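Local coordinates for putative TOXIN related protein (Parabacteroides distasonis ATCC 8503, PDB 3K0Y) that is of unknown function, though named as toxin-related, and combines a NigD-like OB domain with a C-terminal beta-sandwich domain, at residues Y190-E194 and G195-Y199; A90-G94 and A95-S99. One frame throughout, in Å; residues are numbered along the deposited sequence.

Contact 1 of 2, residues Y190-E194 and G195-Y199; sequences YWTSE and GKQAY
Thr192 OG1 lies among three polar groups at a hairpin tip: 2.8 Å from Gly195 O, 3.1 Å from Gln197 OE1, and weakly held by the backbone N of Glu194. Its one proton has both oxygens within reach. Gly195 O is also taken by Thr192 N, and Gly195 N returns a bond to Thr192 O, closing a type I turn whose corner is Ser193-Glu194. Gly195 has phi 104°, which suits glycine. Tyr190 and Gln197 exchange N-to-O bonds, an antiparallel hydrogen-bonded pair.

On the face of Thr192, the Gln197 chain is bent at chi2 (-101°) and crosses Thr192 at about a right angle, its CG 3.4 Å from Thr192 CG2. Gln197 CB reaches Tyr190 CZ at 3.6 Å. Beyond it the Tyr190 and Tyr199 rings meet obliquely, centroids 5.0 Å apart, too tight at the Tyr190 hydroxyl to be relied on. On the opposite face, Lys196 runs extended alongside Trp191, its CG 3.2 Å from Trp191 NE1.

This is the turn end of hairpin 184-192/195-203, its second strand outermost in a four-stranded sheet. Strand 149-155 flanks 184-192 on the other edge; Tyr190 touches its Phe152 on one face, Trp191 its Glu151 and Arg153 on the other.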
ATOM      1  N   TYR A 190      11.530  -8.743  -0.483  1.00 47.41           N
ATOM      2  CA  TYR A 190      12.026  -7.609   0.315  1.00 49.36           C
ATOM      3  C   TYR A 190      13.297  -8.070   0.995  1.00 50.30           C
ATOM      4  O   TYR A 190      13.551  -9.268   1.045  1.00 51.09           O
ATOM      5  CB  TYR A 190      10.983  -7.151   1.348  1.00 49.89           C
ATOM      6  CG  TYR A 190      10.567  -8.217   2.313  1.00 50.73           C
ATOM      7  CD1 TYR A 190       9.672  -9.190   1.943  1.00 53.55           C
ATOM      8  CD2 TYR A 190      11.062  -8.244   3.611  1.00 53.57           C
ATOM      9  CE1 TYR A 190       9.303 -10.183   2.810  1.00 54.76           C
ATOM     10  CE2 TYR A 190      10.698  -9.233   4.481  1.00 55.74           C
ATOM     11  CZ  TYR A 190       9.808 -10.192   4.078  1.00 56.50           C
ATOM     12  OH  TYR A 190       9.421 -11.197   4.947  1.00 60.35           O
ATOM     13  N   TRP A 191      14.088  -7.140   1.512  1.00 51.69           N
ATOM     14  CA  TRP A 191      15.373  -7.468   2.118  1.00 53.16           C
ATOM     15  C   TRP A 191      15.378  -7.172   3.587  1.00 52.34           C
ATOM     16  O   TRP A 191      14.866  -6.144   4.043  1.00 50.99           O
ATOM     17  CB  TRP A 191      16.533  -6.785   1.394  1.00 54.52           C
ATOM     18  CG  TRP A 191      16.685  -7.445   0.085  1.00 63.30           C
ATOM     19  CD1 TRP A 191      17.337  -8.644  -0.195  1.00 68.45           C
ATOM     20  CD2 TRP A 191      16.050  -7.045  -1.132  1.00 70.79           C
ATOM     21  NE1 TRP A 191      17.158  -8.977  -1.527  1.00 70.81           N
ATOM     22  CE2 TRP A 191      16.378  -8.010  -2.120  1.00 72.27           C
ATOM     23  CE3 TRP A 191      15.231  -5.963  -1.485  1.00 71.18           C
ATOM     24  CZ2 TRP A 191      15.929  -7.899  -3.434  1.00 73.81           C
ATOM     25  CZ3 TRP A 191      14.795  -5.865  -2.794  1.00 72.48           C
ATOM     26  CH2 TRP A 191      15.150  -6.810  -3.747  1.00 72.10           C
ATOM     27  N   THR A 192      15.922  -8.139   4.326  1.00 51.78           N
ATOM     28  CA  THR A 192      15.971  -8.102   5.763  1.00 51.80           C
ATOM     29  C   THR A 192      17.415  -8.249   6.196  1.00 51.81           C
ATOM     30  O   THR A 192      18.309  -8.414   5.367  1.00 50.41           O
ATOM     31  CB  THR A 192      15.126  -9.237   6.394  1.00 51.56           C
ATOM     32  OG1 THR A 192      15.807 -10.495   6.250  1.00 52.69           O
ATOM     33  CG2 THR A 192      13.787  -9.318   5.734  1.00 50.57           C
ATOM     34  N   SER A 193      17.616  -8.172   7.507  1.00 52.81           N
ATOM     35  CA  SER A 193      18.929  -8.288   8.114  1.00 54.17           C
ATOM     36  C   SER A 193      19.477  -9.708   7.970  1.00 54.77           C
ATOM     37  O   SER A 193      20.676  -9.909   8.041  1.00 55.68           O
ATOM     38  CB  SER A 193      18.839  -7.929   9.592  1.00 54.21           C
ATOM     39  OG  SER A 193      17.976  -8.844  10.247  1.00 54.47           O
ATOM     40  N   GLU A 194      18.596 -10.685   7.781  1.00 55.58           N
ATOM     41  CA  GLU A 194      19.020 -12.065   7.481  1.00 56.35           C
ATOM     42  C   GLU A 194      18.772 -12.427   5.999  1.00 55.46           C
ATOM     43  O   GLU A 194      18.602 -13.586   5.674  1.00 55.24           O
ATOM     44  CB  GLU A 194      18.365 -13.076   8.445  1.00 56.82           C
ATOM     45  CG  GLU A 194      16.824 -13.154   8.444  1.00 59.45           C
ATOM     46  CD  GLU A 194      16.283 -13.855   9.713  1.00 65.35           C
ATOM     47  OE1 GLU A 194      16.391 -13.244  10.809  1.00 68.11           O
ATOM     48  OE2 GLU A 194      15.768 -15.015   9.626  1.00 67.42           O
ATOM     49  N   GLY A 195      18.750 -11.407   5.129  1.00 54.41           N
ATOM     50  CA  GLY A 195      18.764 -11.580   3.676  1.00 53.28           C
ATOM     51  C   GLY A 195      17.431 -11.360   2.977  1.00 53.01           C
ATOM     52  O   GLY A 195      16.454 -10.902   3.580  1.00 51.88           O
ATOM     53  N   LYS A 196      17.411 -11.725   1.697  1.00 52.88           N
ATOM     54  CA  LYS A 196      16.219 -11.695   0.864  1.00 53.39           C
ATOM     55  C   LYS A 196      15.141 -12.655   1.340  1.00 52.90           C
ATOM     56  O   LYS A 196      15.443 -13.822   1.546  1.00 53.68           O
ATOM     57  CB  LYS A 196      16.579 -12.049  -0.578  1.00 53.54           C
ATOM     58  CG  LYS A 196      15.514 -11.680  -1.621  1.00 56.25           C
ATOM     59  CD  LYS A 196      15.817 -12.311  -2.992  1.00 59.08           C
ATOM     60  CE  LYS A 196      15.023 -11.681  -4.148  1.00 60.50           C
ATOM     61  NZ  LYS A 196      15.738 -11.849  -5.485  1.00 62.30           N
ATOM     62  N   GLN A 197      13.893 -12.166   1.482  1.00 51.73           N
ATOM     63  CA  GLN A 197      12.709 -13.000   1.733  1.00 51.23           C
ATOM     64  C   GLN A 197      11.629 -12.646   0.749  1.00 50.34           C
ATOM     65  O   GLN A 197      11.716 -11.628   0.079  1.00 50.43           O
ATOM     66  CB  GLN A 197      12.084 -12.797   3.108  1.00 51.18           C
ATOM     67  CG  GLN A 197      12.922 -12.166   4.135  1.00 53.80           C
ATOM     68  CD  GLN A 197      13.504 -13.143   5.084  1.00 57.32           C
ATOM     69  OE1 GLN A 197      13.803 -12.813   6.251  1.00 62.39           O
ATOM     70  NE2 GLN A 197      13.684 -14.348   4.619  1.00 58.02           N
ATOM     71  N   ALA A 198      10.579 -13.448   0.759  1.00 48.64           N
ATOM     72  CA  ALA A 198       9.474 -13.395  -0.187  1.00 49.47           C
ATOM     73  C   ALA A 198       8.148 -13.584   0.554  1.00 50.30           C
ATOM     74  O   ALA A 198       8.047 -14.345   1.519  1.00 49.12           O
ATOM     75  CB  ALA A 198       9.588 -14.502  -1.230  1.00 48.90           C
ATOM     76  N   TYR A 199       7.119 -12.905   0.089  1.00 50.67           N
ATOM     77  CA  TYR A 199       5.803 -13.210   0.560  1.00 51.61           C
ATOM     78  C   TYR A 199       4.946 -13.428  -0.660  1.00 51.01           C
ATOM     79  O   TYR A 199       5.126 -12.765  -1.647  1.00 50.24           O
ATOM     80  CB  TYR A 199       5.262 -12.108   1.471  1.00 52.02           C
ATOM     81  CG  TYR A 199       5.790 -12.208   2.898  1.00 55.26           C
ATOM     82  CD1 TYR A 199       6.054 -13.473   3.547  1.00 54.29           C
ATOM     83  CD2 TYR A 199       6.081 -11.042   3.596  1.00 54.46           C
ATOM     84  CE1 TYR A 199       6.570 -13.496   4.889  1.00 53.67           C
ATOM     85  CE2 TYR A 199       6.622 -11.071   4.857  1.00 58.34           C
ATOM     86  CZ  TYR A 199       6.843 -12.279   5.523  1.00 54.88           C
ATOM     87  OH  TYR A 199       7.334 -12.115   6.798  1.00 53.42           O
TER

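Contact 2 of 2, residues A90-G94 and A95-S99; sequences AKNEG and AANDS
Asn92 holds CG opposite its own backbone N (chi1 -175°), while Asn97 turns CG away from its carbonyl carbon and beside its N (chi1 -80°); together these settings bring Asn97 ND2 onto Asn92 OD1 across the bend between them. The side chains cross at about a right angle, with the amide planes 42° apart. Asn97 ND2 donates a hydrogen bond to Asn92 OD1, almost in line with the carbonyl bond. The modelled separation of Asn97 ND2 and Asn92 OD1, 2.5 Å, is short for such a pair, so its exact length deserves caution.

The other end of the Asn97 amide is used as well: Asn97 OD1 accepts from Glu93 N at 2.7 Å, with the donor somewhat tilted from the carbonyl plane. Bonded at both ends, this buried amide has its rotation fixed. Asn92 OD1 has a second donor, Gly94 N at 3.1 Å, which comes from above the carbonyl plane and forms an Asx turn.

The backbone makes two overlapping turns. Ala96 N bonds to Glu93 O at 3.1 Å, and Asn97 N to Gly94 O at 3.1 Å; the second step is a type I turn that leads straight into the helix. Gly94 sits at positive phi, a setting favourable to glycine. Over the bend, Glu93 CB lies 3.3 Å from Asn97 OD1, but the carboxylate heads off elsewhere.

The bend carries the chain from strand 74-88 into the short helix 97-101. Asn97 rests on Ile139 of strand 135-139, to which Ala90 also pairs through Leu138. Glu93 leans on Ile100 and Tyr101 of the helix, and Asp98 forms a salt bridge with Arg153 of strand 149-155.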
ATOM      1  N   ALA A  90       7.081   1.854  -9.234  1.00 47.81           N
ATOM      2  CA  ALA A  90       8.085   2.756  -9.837  1.00 48.05           C
ATOM      3  C   ALA A  90       8.771   2.139 -11.074  1.00 49.23           C
ATOM      4  O   ALA A  90       8.723   0.919 -11.315  1.00 50.93           O
ATOM      5  CB  ALA A  90       9.113   3.196  -8.803  1.00 45.99           C
ATOM      6  N   LYS A  91       9.420   2.970 -11.872  1.00 50.50           N
ATOM      7  CA  LYS A  91      10.054   2.480 -13.075  1.00 51.52           C
ATOM      8  C   LYS A  91      11.255   1.590 -12.698  1.00 52.39           C
ATOM      9  O   LYS A  91      12.015   1.914 -11.768  1.00 52.84           O
ATOM     10  CB  LYS A  91      10.504   3.666 -13.937  1.00 52.17           C
ATOM     11  N   ASN A  92      11.413   0.468 -13.391  1.00 53.01           N
ATOM     12  CA  ASN A  92      12.602  -0.347 -13.242  1.00 53.78           C
ATOM     13  C   ASN A  92      13.767   0.549 -13.705  1.00 53.70           C
ATOM     14  O   ASN A  92      13.610   1.377 -14.617  1.00 54.50           O
ATOM     15  CB  ASN A  92      12.513  -1.673 -14.058  1.00 53.90           C
ATOM     16  CG  ASN A  92      13.702  -2.602 -13.812  1.00 54.76           C
ATOM     17  OD1 ASN A  92      14.374  -2.461 -12.805  1.00 59.83           O
ATOM     18  ND2 ASN A  92      13.959  -3.567 -14.717  1.00 55.22           N
ATOM     19  N   GLU A  93      14.902   0.450 -13.020  1.00 53.05           N
ATOM     20  CA  GLU A  93      16.091   1.208 -13.399  1.00 52.52           C
ATOM     21  C   GLU A  93      17.225   0.260 -13.638  1.00 51.33           C
ATOM     22  O   GLU A  93      18.374   0.673 -13.732  1.00 50.98           O
ATOM     23  CB  GLU A  93      16.454   2.249 -12.326  1.00 52.54           C
ATOM     24  CG  GLU A  93      15.421   3.343 -12.158  1.00 53.12           C
ATOM     25  CD  GLU A  93      15.545   4.442 -13.175  1.00 55.59           C
ATOM     26  OE1 GLU A  93      16.276   4.265 -14.164  1.00 59.54           O
ATOM     27  OE2 GLU A  93      14.916   5.503 -12.983  1.00 56.58           O
ATOM     28  N   GLY A  94      16.908  -1.024 -13.752  1.00 50.43           N
ATOM     29  CA  GLY A  94      17.884  -1.980 -14.262  1.00 49.79           C
ATOM     30  C   GLY A  94      18.992  -2.241 -13.269  1.00 48.99           C
ATOM     31  O   GLY A  94      18.747  -2.476 -12.081  1.00 48.85           O
ATOM     32  N   ALA A  95      20.212  -2.161 -13.774  1.00 47.96           N
ATOM     33  CA  ALA A  95      21.449  -2.236 -12.990  1.00 47.24           C
ATOM     34  C   ALA A  95      21.537  -1.183 -11.867  1.00 45.72           C
ATOM     35  O   ALA A  95      22.238  -1.390 -10.884  1.00 45.89           O
ATOM     36  CB  ALA A  95      22.682  -2.081 -13.945  1.00 45.84           C
ATOM     37  N   ALA A  96      20.855  -0.064 -12.035  1.00 44.83           N
ATOM     38  CA  ALA A  96      20.878   1.035 -11.041  1.00 44.51           C
ATOM     39  C   ALA A  96      19.768   0.889  -9.937  1.00 44.40           C
ATOM     40  O   ALA A  96      19.606   1.761  -9.088  1.00 44.24           O
ATOM     41  CB  ALA A  96      20.738   2.358 -11.761  1.00 42.85           C
ATOM     42  N   ASN A  97      19.017  -0.210  -9.930  1.00 44.69           N
ATOM     43  CA  ASN A  97      17.980  -0.414  -8.911  1.00 44.01           C
ATOM     44  C   ASN A  97      18.492  -0.370  -7.490  1.00 43.97           C
ATOM     45  O   ASN A  97      17.895   0.297  -6.657  1.00 45.04           O
ATOM     46  CB  ASN A  97      17.216  -1.735  -9.124  1.00 44.18           C
ATOM     47  CG  ASN A  97      16.150  -1.611 -10.190  1.00 44.93           C
ATOM     48  OD1 ASN A  97      15.783  -0.486 -10.618  1.00 44.09           O
ATOM     49  ND2 ASN A  97      15.625  -2.748 -10.613  1.00 45.64           N
ATOM     50  N   ASP A  98      19.560  -1.084  -7.189  1.00 43.85           N
ATOM     51  CA  ASP A  98      20.105  -1.097  -5.844  1.00 45.15           C
ATOM     52  C   ASP A  98      20.503   0.267  -5.394  1.00 46.16           C
ATOM     53  O   ASP A  98      20.189   0.639  -4.279  1.00 46.78           O
ATOM     54  CB  ASP A  98      21.321  -1.992  -5.725  1.00 45.65           C
ATOM     55  CG  ASP A  98      20.955  -3.451  -5.660  1.00 46.99           C
ATOM     56  OD1 ASP A  98      19.765  -3.767  -5.458  1.00 49.08           O
ATOM     57  OD2 ASP A  98      21.856  -4.272  -5.816  1.00 50.57           O
ATOM     58  N   SER A  99      21.186   1.000  -6.276  1.00 46.34           N
ATOM     59  CA  SER A  99      21.660   2.330  -5.986  1.00 46.37           C
ATOM     60  C   SER A  99      20.553   3.376  -5.842  1.00 45.83           C
ATOM     61  O   SER A  99      20.655   4.246  -4.994  1.00 47.02           O
ATOM     62  CB  SER A  99      22.628   2.800  -7.078  1.00 46.31           C
ATOM     63  OG  SER A  99      22.894   4.155  -6.808  1.00 50.08           O
TER

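Overall arrangement
Both contacts are local bends at the surface of the C-terminal beta-sandwich region, each keeping one buried residue, Tyr190 in contact 1 and Asn97 in contact 2. Their centres are about 18 Å apart and their nearest atoms about 6 Å, without touching. They hold different elements: contact 1 joins two strands of a hairpin, with ladder bonds, aromatic rings and an aliphatic lysine chain on the sheet faces; contact 2 leads a loop into a helix, and side-chain amides share the tying with backbone turn bonds. Arg153 of strand 149-155 connects them indirectly, touching Trp191 of one and bonding Asp98 of the other.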